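Local structure of complement C1r subcomponent (Homo sapiens, 6F1D) at residues A[40-54]-A[77-91]. The protein is a serine protease of the complement C1 complex that probably cleaves and activates C1s, its CUB2 domain binding calcium. Residues are numbered along the deposited sequence; the frame is centred on the assembly and turned at random.
Sequences LTLHLKFLEPFDIED and FCGKQRPPDLDTSSN. Unlike the reference sequence in segment 40-54: E53 (reference Asp). With CA (calcium ion), chain B.
F50 lays one face of its ring against R82 and P83: P83 CD sits over the face, 3.7 Å from the ring centroid, and R82 CA comes over the same face nearer CG. With CG anti to the backbone N (chi1 -180°), the ring is carried in among 77-83, its CZ reaching F77 CB. P83 CG lies over a face of both the F46 and F77 rings. Replacing F50 by an alanine is likely to leave a gap under R82 CA and P83 CD. R82 NE forms a salt bridge with E48 OE1 (3.1 Å), nearly straight at the hydrogen, on the anti side but tilted out of the plane of a carboxylate turned 69° from the guanidinium. Farther along, H43 stacks on the D87 carboxylate, planes 18° apart, while H43 NE2 hydrogen-bonds E115. L42 O accepts from both T88 N and T88 OG1 (2.7 Å). At the other end I52 and G79 exchange backbone bonds, I52 CG2 rests on C78 CB (3.8 Å), and E53, an aspartate in the reference sequence, binds calcium through OE2 with D63, D100 and S102. Strand 40-46 paired with edge strand 86-87, its chain running on to the calcium loop, is characteristic of the calcium-binding CUB beta-sandwich.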
ATOM      1  N   LEU A  40       4.118 -15.987 -12.134  1.00 39.46           N
ATOM      2  CA  LEU A  40       4.071 -14.554 -12.353  1.00 37.53           C
ATOM      3  C   LEU A  40       4.676 -13.877 -11.138  1.00 31.27           C
ATOM      4  O   LEU A  40       4.594 -14.392 -10.023  1.00 39.87           O
ATOM      5  CB  LEU A  40       2.647 -14.048 -12.548  1.00 37.91           C
ATOM      6  CG  LEU A  40       1.836 -14.458 -13.774  1.00 39.74           C
ATOM      7  CD1 LEU A  40       0.502 -13.785 -13.677  1.00 38.32           C
ATOM      8  CD2 LEU A  40       2.525 -14.092 -15.105  1.00 45.20           C
ATOM      9  N   THR A  41       5.278 -12.722 -11.351  1.00 31.54           N
ATOM     10  CA  THR A  41       5.809 -11.924 -10.258  1.00 30.87           C
ATOM     11  C   THR A  41       5.195 -10.533 -10.303  1.00 29.51           C
ATOM     12  O   THR A  41       4.905  -9.998 -11.375  1.00 34.93           O
ATOM     13  CB  THR A  41       7.341 -11.850 -10.316  1.00 37.55           C
ATOM     14  OG1 THR A  41       7.817 -10.863  -9.404  1.00 56.40           O
ATOM     15  CG2 THR A  41       7.812 -11.496 -11.687  1.00 41.95           C
ATOM     16  N   LEU A  42       4.993  -9.950  -9.130  1.00 23.54           N
ATOM     17  CA  LEU A  42       4.259  -8.698  -8.995  1.00 21.23           C
ATOM     18  C   LEU A  42       5.225  -7.534  -8.931  1.00 24.64           C
ATOM     19  O   LEU A  42       6.258  -7.610  -8.247  1.00 24.57           O
ATOM     20  CB  LEU A  42       3.382  -8.698  -7.750  1.00 20.46           C
ATOM     21  CG  LEU A  42       2.196  -9.608  -7.957  1.00 26.84           C
ATOM     22  CD1 LEU A  42       1.709 -10.044  -6.588  1.00 23.23           C
ATOM     23  CD2 LEU A  42       1.127  -8.777  -8.719  1.00 20.13           C
ATOM     24  N   HIS A  43       4.921  -6.501  -9.717  1.00 19.59           N
ATOM     25  CA  HIS A  43       5.602  -5.213  -9.696  1.00 26.79           C
ATOM     26  C   HIS A  43       4.626  -4.146  -9.213  1.00 23.36           C
ATOM     27  O   HIS A  43       3.475  -4.086  -9.682  1.00 25.10           O
ATOM     28  CB  HIS A  43       6.104  -4.843 -11.093  1.00 24.35           C
ATOM     29  CG  HIS A  43       7.203  -5.717 -11.599  1.00 28.48           C
ATOM     30  ND1 HIS A  43       8.473  -5.246 -11.839  1.00 36.35           N
ATOM     31  CD2 HIS A  43       7.208  -7.019 -11.960  1.00 34.48           C
ATOM     32  CE1 HIS A  43       9.223  -6.227 -12.315  1.00 41.73           C
ATOM     33  NE2 HIS A  43       8.479  -7.317 -12.390  1.00 40.72           N
ATOM     34  N   LEU A  44       5.076  -3.296  -8.291  1.00 18.60           N
ATOM     35  CA  LEU A  44       4.223  -2.241  -7.721  1.00 14.53           C
ATOM     36  C   LEU A  44       4.804  -0.881  -8.070  1.00 23.03           C
ATOM     37  O   LEU A  44       6.032  -0.669  -7.988  1.00 26.07           O
ATOM     38  CB  LEU A  44       4.148  -2.350  -6.189  1.00 21.84           C
ATOM     39  CG  LEU A  44       3.842  -3.700  -5.549  1.00 26.02           C
ATOM     40  CD1 LEU A  44       3.811  -3.488  -4.042  1.00 22.05           C
ATOM     41  CD2 LEU A  44       2.501  -4.178  -6.034  1.00 26.92           C
ATOM     42  N   LYS A  45       3.925   0.031  -8.467  1.00 18.55           N
ATOM     43  CA  LYS A  45       4.320   1.375  -8.821  1.00 18.99           C
ATOM     44  C   LYS A  45       3.371   2.371  -8.169  1.00 21.79           C
ATOM     45  O   LYS A  45       2.196   2.418  -8.523  1.00 22.65           O
ATOM     46  CB  LYS A  45       4.251   1.545 -10.332  1.00 18.56           C
ATOM     47  CG  LYS A  45       4.453   2.949 -10.688  1.00 33.41           C
ATOM     48  CD  LYS A  45       3.813   3.285 -12.009  1.00 40.34           C
ATOM     49  CE  LYS A  45       4.521   4.455 -12.549  1.00 53.66           C
ATOM     50  NZ  LYS A  45       5.947   4.195 -12.898  1.00 64.50           N
ATOM     51  N   PHE A  46       3.882   3.217  -7.299  1.00 21.80           N
ATOM     52  CA  PHE A  46       3.010   4.210  -6.696  1.00 20.32           C
ATOM     53  C   PHE A  46       2.854   5.415  -7.591  1.00 27.60           C
ATOM     54  O   PHE A  46       3.820   5.876  -8.197  1.00 20.04           O
ATOM     55  CB  PHE A  46       3.575   4.629  -5.353  1.00 23.09           C
ATOM     56  CG  PHE A  46       3.326   3.604  -4.282  1.00 21.26           C
ATOM     57  CD1 PHE A  46       2.176   3.672  -3.522  1.00 19.23           C
ATOM     58  CD2 PHE A  46       4.197   2.552  -4.092  1.00 26.47           C
ATOM     59  CE1 PHE A  46       1.908   2.696  -2.533  1.00 21.01           C
ATOM     60  CE2 PHE A  46       3.952   1.582  -3.114  1.00 33.14           C
ATOM     61  CZ  PHE A  46       2.813   1.666  -2.328  1.00 25.18           C
ATOM     62  N   LEU A  47       1.662   5.989  -7.572  1.00 21.63           N
ATOM     63  CA  LEU A  47       1.353   7.196  -8.296  1.00 21.81           C
ATOM     64  C   LEU A  47       1.537   8.413  -7.405  1.00 25.72           C
ATOM     65  O   LEU A  47       1.728   8.300  -6.199  1.00 23.66           O
ATOM     66  CB  LEU A  47      -0.067   7.121  -8.837  1.00 26.11           C
ATOM     67  CG  LEU A  47      -0.225   6.100  -9.987  1.00 28.83           C
ATOM     68  CD1 LEU A  47       0.996   6.047 -10.887  1.00 39.48           C
ATOM     69  CD2 LEU A  47      -0.516   4.725  -9.521  1.00 34.09           C
ATOM     70  N   GLU A  48       1.520   9.585  -8.019  1.00 30.32           N
ATOM     71  CA  GLU A  48       1.466  10.810  -7.227  1.00 36.94           C
ATOM     72  C   GLU A  48       0.067  11.411  -7.295  1.00 33.89           C
ATOM     73  O   GLU A  48      -0.600  11.294  -8.320  1.00 34.74           O
ATOM     74  CB  GLU A  48       2.485  11.838  -7.740  1.00 46.52           C
ATOM     75  CG  GLU A  48       3.904  11.300  -7.737  1.00 63.76           C
ATOM     76  CD  GLU A  48       4.970  12.344  -8.072  1.00 82.48           C
ATOM     77  OE1 GLU A  48       6.141  12.134  -7.672  1.00 87.06           O
ATOM     78  OE2 GLU A  48       4.649  13.358  -8.740  1.00 88.33           O
ATOM     79  N   PRO A  49      -0.415  12.067  -6.240  1.00 31.38           N
ATOM     80  CA  PRO A  49       0.192  12.307  -4.937  1.00 23.89           C
ATOM     81  C   PRO A  49       0.275  11.089  -4.044  1.00 24.78           C
ATOM     82  O   PRO A  49      -0.519  10.149  -4.114  1.00 24.97           O
ATOM     83  CB  PRO A  49      -0.744  13.341  -4.308  1.00 28.83           C
ATOM     84  CG  PRO A  49      -2.070  12.978  -4.896  1.00 27.33           C
ATOM     85  CD  PRO A  49      -1.727  12.729  -6.341  1.00 30.47           C
ATOM     86  N   PHE A  50       1.291  11.133  -3.195  1.00 25.62           N
ATOM     87  CA  PHE A  50       1.503  10.170  -2.123  1.00 25.88           C
ATOM     88  C   PHE A  50       1.631  11.018  -0.877  1.00 24.71           C
ATOM     89  O   PHE A  50       2.442  11.948  -0.851  1.00 22.45           O
ATOM     90  CB  PHE A  50       2.771   9.346  -2.362  1.00 21.10           C
ATOM     91  CG  PHE A  50       3.059   8.314  -1.288  1.00 18.49           C
ATOM     92  CD1 PHE A  50       3.820   8.636  -0.169  1.00 23.21           C
ATOM     93  CD2 PHE A  50       2.608   7.040  -1.433  1.00 20.36           C
ATOM     94  CE1 PHE A  50       4.094   7.654   0.801  1.00 22.86           C
ATOM     95  CE2 PHE A  50       2.877   6.074  -0.505  1.00 21.82           C
ATOM     96  CZ  PHE A  50       3.615   6.381   0.623  1.00 26.48           C
ATOM     97  N   ASP A  51       0.797  10.756   0.131  1.00 20.05           N
ATOM     98  CA  ASP A  51       0.797  11.627   1.310  1.00 18.73           C
ATOM     99  C   ASP A  51       0.248  10.820   2.487  1.00 24.87           C
ATOM    100  O   ASP A  51      -0.968  10.638   2.602  1.00 17.30           O
ATOM    101  CB  ASP A  51      -0.011  12.900   1.038  1.00 24.63           C
ATOM    102  CG  ASP A  51      -0.182  13.764   2.273  1.00 36.88           C
ATOM    103  OD1 ASP A  51       0.701  13.685   3.175  1.00 42.46           O
ATOM    104  OD2 ASP A  51      -1.188  14.529   2.334  1.00 40.55           O
ATOM    105  N   ILE A  52       1.153  10.291   3.303  1.00 16.92           N
ATOM    106  CA  ILE A  52       0.785   9.601   4.536  1.00 16.77           C
ATOM    107  C   ILE A  52       1.398  10.418   5.660  1.00 29.43           C
ATOM    108  O   ILE A  52       2.579  10.784   5.585  1.00 20.54           O
ATOM    109  CB  ILE A  52       1.294   8.152   4.554  1.00 14.95           C
ATOM    110  CG1 ILE A  52       0.677   7.350   3.390  1.00 16.53           C
ATOM    111  CG2 ILE A  52       1.031   7.458   5.940  1.00 15.68           C
ATOM    112  CD1 ILE A  52       1.123   5.909   3.340  1.00 21.78           C
ATOM    113  N   GLU A  53       0.604  10.705   6.687  1.00 17.54           N
ATOM    114  CA  GLU A  53       1.043  11.622   7.732  1.00 20.94           C
ATOM    115  C   GLU A  53       2.349  11.114   8.358  1.00 20.84           C
ATOM    116  O   GLU A  53       2.503   9.900   8.593  1.00 20.16           O
ATOM    117  CB  GLU A  53      -0.085  11.744   8.779  1.00 20.02           C
ATOM    118  CG  GLU A  53       0.221  12.680   9.983  1.00 21.02           C
ATOM    119  CD  GLU A  53      -0.842  12.585  11.073  1.00 27.31           C
ATOM    120  OE1 GLU A  53      -0.960  13.519  11.895  1.00 25.21           O
ATOM    121  OE2 GLU A  53      -1.549  11.562  11.139  1.00 27.14           O
ATOM    122  N   ASP A  54       3.311  12.012   8.574  1.00 20.67           N
ATOM    123  CA  ASP A  54       4.608  11.603   9.134  1.00 22.44           C
ATOM    124  C   ASP A  54       5.010  12.498  10.305  1.00 23.23           C
ATOM    125  O   ASP A  54       4.221  13.291  10.823  1.00 26.25           O
ATOM    126  CB  ASP A  54       5.727  11.590   8.074  1.00 26.62           C
ATOM    127  CG  ASP A  54       6.036  12.969   7.548  1.00 33.75           C
ATOM    128  OD1 ASP A  54       5.302  13.930   7.901  1.00 37.00           O
ATOM    129  OD2 ASP A  54       7.007  13.106   6.756  1.00 45.62           O
ATOM    130  N   PHE A  77       6.210   2.566   5.065  1.00 18.77           N
ATOM    131  CA  PHE A  77       6.285   3.829   4.338  1.00 22.79           C
ATOM    132  C   PHE A  77       5.346   4.878   4.931  1.00 24.37           C
ATOM    133  O   PHE A  77       4.228   4.564   5.347  1.00 20.41           O
ATOM    134  CB  PHE A  77       5.960   3.603   2.858  1.00 20.22           C
ATOM    135  CG  PHE A  77       6.892   2.617   2.162  1.00 26.30           C
ATOM    136  CD1 PHE A  77       8.146   3.015   1.774  1.00 20.98           C
ATOM    137  CD2 PHE A  77       6.511   1.287   1.928  1.00 25.44           C
ATOM    138  CE1 PHE A  77       9.013   2.131   1.145  1.00 37.04           C
ATOM    139  CE2 PHE A  77       7.363   0.412   1.285  1.00 27.91           C
ATOM    140  CZ  PHE A  77       8.608   0.837   0.894  1.00 28.85           C
ATOM    141  N   CYS A  78       5.806   6.136   4.957  1.00 21.05           N
ATOM    142  CA  CYS A  78       4.955   7.283   5.275  1.00 20.42           C
ATOM    143  C   CYS A  78       5.572   8.506   4.614  1.00 21.97           C
ATOM    144  O   CYS A  78       6.573   8.404   3.910  1.00 25.19           O
ATOM    145  CB  CYS A  78       4.768   7.483   6.796  1.00 16.88           C
ATOM    146  SG  CYS A  78       6.329   7.796   7.647  1.00 33.39           S
ATOM    147  N   GLY A  79       4.948   9.657   4.802  1.00 22.04           N
ATOM    148  CA  GLY A  79       5.492  10.891   4.241  1.00 20.18           C
ATOM    149  C   GLY A  79       4.941  11.227   2.864  1.00 20.20           C
ATOM    150  O   GLY A  79       3.898  10.719   2.444  1.00 22.02           O
ATOM    151  N   LYS A  80       5.646  12.136   2.169  1.00 23.78           N
ATOM    152  CA  LYS A  80       5.159  12.769   0.936  1.00 34.61           C
ATOM    153  C   LYS A  80       5.937  12.376  -0.315  1.00 35.23           C
ATOM    154  O   LYS A  80       5.600  12.833  -1.421  1.00 30.72           O
ATOM    155  CB  LYS A  80       5.182  14.301   1.079  1.00 35.09           C
ATOM    156  CG  LYS A  80       4.245  14.852   2.130  1.00 45.23           C
ATOM    157  CD  LYS A  80       3.463  16.049   1.600  1.00 55.90           C
ATOM    158  CE  LYS A  80       2.677  16.748   2.702  1.00 55.82           C
ATOM    159  NZ  LYS A  80       2.363  18.166   2.319  1.00 63.46           N
ATOM    160  N   GLN A  81       6.963  11.552  -0.186  1.00 29.62           N
ATOM    161  CA  GLN A  81       7.727  11.069  -1.331  1.00 38.62           C
ATOM    162  C   GLN A  81       7.313   9.619  -1.562  1.00 34.79           C
ATOM    163  O   GLN A  81       7.328   8.803  -0.632  1.00 23.23           O
ATOM    164  CB  GLN A  81       9.238  11.210  -1.099  1.00 44.09           C
ATOM    165  CG  GLN A  81       9.820  10.690   0.266  1.00 65.14           C
ATOM    166  CD  GLN A  81       9.346  11.449   1.528  1.00 80.47           C
ATOM    167  OE1 GLN A  81       9.733  12.621   1.776  1.00 86.60           O
ATOM    168  NE2 GLN A  81       8.526  10.804   2.349  1.00 78.09           N
ATOM    169  N   ARG A  82       6.860   9.301  -2.763  1.00 32.25           N
ATOM    170  CA  ARG A  82       6.347   7.951  -2.932  1.00 34.42           C
ATOM    171  C   ARG A  82       7.490   6.945  -2.863  1.00 28.57           C
ATOM    172  O   ARG A  82       8.637   7.282  -3.172  1.00 28.78           O
ATOM    173  CB  ARG A  82       5.608   7.810  -4.249  1.00 34.80           C
ATOM    174  CG  ARG A  82       6.398   8.199  -5.387  1.00 36.60           C
ATOM    175  CD  ARG A  82       5.477   8.337  -6.539  1.00 42.56           C
ATOM    176  NE  ARG A  82       6.151   9.038  -7.607  1.00 49.49           N
ATOM    177  CZ  ARG A  82       6.872   8.431  -8.530  1.00 59.12           C
ATOM    178  NH1 ARG A  82       7.003   7.105  -8.498  1.00 67.78           N
ATOM    179  NH2 ARG A  82       7.456   9.156  -9.472  1.00 59.70           N
ATOM    180  N   PRO A  83       7.216   5.726  -2.408  1.00 31.50           N
ATOM    181  CA  PRO A  83       8.241   4.677  -2.434  1.00 32.46           C
ATOM    182  C   PRO A  83       8.768   4.480  -3.843  1.00 38.18           C
ATOM    183  O   PRO A  83       8.081   4.811  -4.824  1.00 33.61           O
ATOM    184  CB  PRO A  83       7.478   3.437  -1.962  1.00 26.27           C
ATOM    185  CG  PRO A  83       6.331   3.972  -1.183  1.00 35.06           C
ATOM    186  CD  PRO A  83       5.937   5.233  -1.858  1.00 27.89           C
ATOM    187  N   PRO A  84       9.968   3.933  -3.998  1.00 38.91           N
ATOM    188  CA  PRO A  84      10.421   3.574  -5.341  1.00 38.04           C
ATOM    189  C   PRO A  84       9.626   2.378  -5.827  1.00 27.18           C
ATOM    190  O   PRO A  84       8.983   1.669  -5.049  1.00 29.34           O
ATOM    191  CB  PRO A  84      11.898   3.225  -5.143  1.00 51.27           C
ATOM    192  CG  PRO A  84      11.920   2.654  -3.747  1.00 54.40           C
ATOM    193  CD  PRO A  84      10.866   3.410  -2.954  1.00 49.88           C
ATOM    194  N   ASP A  85       9.641   2.182  -7.133  1.00 32.77           N
ATOM    195  CA  ASP A  85       8.945   1.042  -7.716  1.00 34.43           C
ATOM    196  C   ASP A  85       9.465  -0.265  -7.122  1.00 30.38           C
ATOM    197  O   ASP A  85      10.670  -0.430  -6.925  1.00 35.22           O
ATOM    198  CB  ASP A  85       9.143   1.061  -9.228  1.00 41.14           C
ATOM    199  CG  ASP A  85       8.478   2.256  -9.880  1.00 57.37           C
ATOM    200  OD1 ASP A  85       7.845   3.078  -9.169  1.00 52.63           O
ATOM    201  OD2 ASP A  85       8.585   2.375 -11.122  1.00 69.61           O
ATOM    202  N   LEU A  86       8.562  -1.207  -6.852  1.00 27.21           N
ATOM    203  CA  LEU A  86       8.911  -2.449  -6.171  1.00 33.10           C
ATOM    204  C   LEU A  86       8.736  -3.637  -7.101  1.00 35.54           C
ATOM    205  O   LEU A  86       7.629  -3.914  -7.568  1.00 33.85           O
ATOM    206  CB  LEU A  86       8.062  -2.640  -4.922  1.00 28.89           C
ATOM    207  CG  LEU A  86       8.402  -1.590  -3.883  1.00 32.83           C
ATOM    208  CD1 LEU A  86       7.369  -1.610  -2.757  1.00 40.19           C
ATOM    209  CD2 LEU A  86       9.807  -1.876  -3.384  1.00 43.09           C
ATOM    210  N   ASP A  87       9.824  -4.340  -7.354  1.00 31.34           N
ATOM    211  CA  ASP A  87       9.792  -5.650  -7.976  1.00 28.70           C
ATOM    212  C   ASP A  87       9.846  -6.689  -6.857  1.00 33.27           C
ATOM    213  O   ASP A  87      10.908  -6.924  -6.280  1.00 35.60           O
ATOM    214  CB  ASP A  87      10.967  -5.807  -8.937  1.00 36.75           C
ATOM    215  CG  ASP A  87      11.133  -7.247  -9.426  1.00 47.81           C
ATOM    216  OD1 ASP A  87      10.285  -8.125  -9.098  1.00 54.73           O
ATOM    217  OD2 ASP A  87      12.105  -7.494 -10.167  1.00 51.35           O
ATOM    218  N   THR A  88       8.723  -7.341  -6.589  1.00 29.25           N
ATOM    219  CA  THR A  88       8.588  -8.141  -5.381  1.00 30.08           C
ATOM    220  C   THR A  88       9.099  -9.568  -5.500  1.00 37.20           C
ATOM    221  O   THR A  88       9.152 -10.254  -4.481  1.00 36.75           O
ATOM    222  CB  THR A  88       7.129  -8.221  -4.960  1.00 28.52           C
ATOM    223  OG1 THR A  88       6.425  -9.019  -5.920  1.00 30.76           O
ATOM    224  CG2 THR A  88       6.508  -6.824  -4.829  1.00 31.31           C
ATOM    225  N   SER A  89       9.425 -10.046  -6.706  1.00 28.82           N
ATOM    226  CA  SER A  89       9.765 -11.449  -6.950  1.00 36.27           C
ATOM    227  C   SER A  89       8.773 -12.427  -6.315  1.00 31.10           C
ATOM    228  O   SER A  89       9.136 -13.533  -5.927  1.00 45.61           O
ATOM    229  CB  SER A  89      11.185 -11.757  -6.474  1.00 45.85           C
ATOM    230  OG  SER A  89      12.113 -11.065  -7.289  1.00 58.11           O
ATOM    231  N   SER A  90       7.504 -12.055  -6.262  1.00 31.89           N
ATOM    232  CA  SER A  90       6.520 -12.839  -5.535  1.00 30.29           C
ATOM    233  C   SER A  90       5.192 -12.814  -6.272  1.00 28.02           C
ATOM    234  O   SER A  90       4.850 -11.821  -6.904  1.00 26.37           O
ATOM    235  CB  SER A  90       6.313 -12.263  -4.127  1.00 27.32           C
ATOM    236  OG  SER A  90       5.402 -13.062  -3.402  1.00 37.30           O
ATOM    237  N   ASN A  91       4.416 -13.887  -6.146  1.00 23.64           N
ATOM    238  CA  ASN A  91       3.035 -13.879  -6.613  1.00 22.78           C
ATOM    239  C   ASN A  91       2.025 -13.563  -5.512  1.00 23.19           C
ATOM    240  O   ASN A  91       0.824 -13.661  -5.762  1.00 26.52           O
ATOM    241  CB  ASN A  91       2.687 -15.228  -7.253  1.00 28.86           C
ATOM    242  CG  ASN A  91       2.649 -16.347  -6.242  1.00 39.43           C
ATOM    243  OD1 ASN A  91       3.441 -16.368  -5.313  1.00 40.50           O
ATOM    244  ND2 ASN A  91       1.716 -17.276  -6.408  1.00 45.03           N
TER
HETATM  245 CA    CA B 300      -3.332  10.097  10.837  1.00 21.35          CA
HETATM  246  O   HOH W   1       6.707   3.533  -6.909  1.00 32.57           O
HETATM  247  O   HOH W   2       5.695  11.914  -4.230  1.00 44.01           O
HETATM  248  O   HOH W   3       3.854  12.761  -3.685  1.00 31.29           O
HETATM  249  O   HOH W   4      -5.348   8.992  10.512  1.00 19.31           O
HETATM  250  O   HOH W   5      -4.073  11.377   8.772  1.00 19.73           O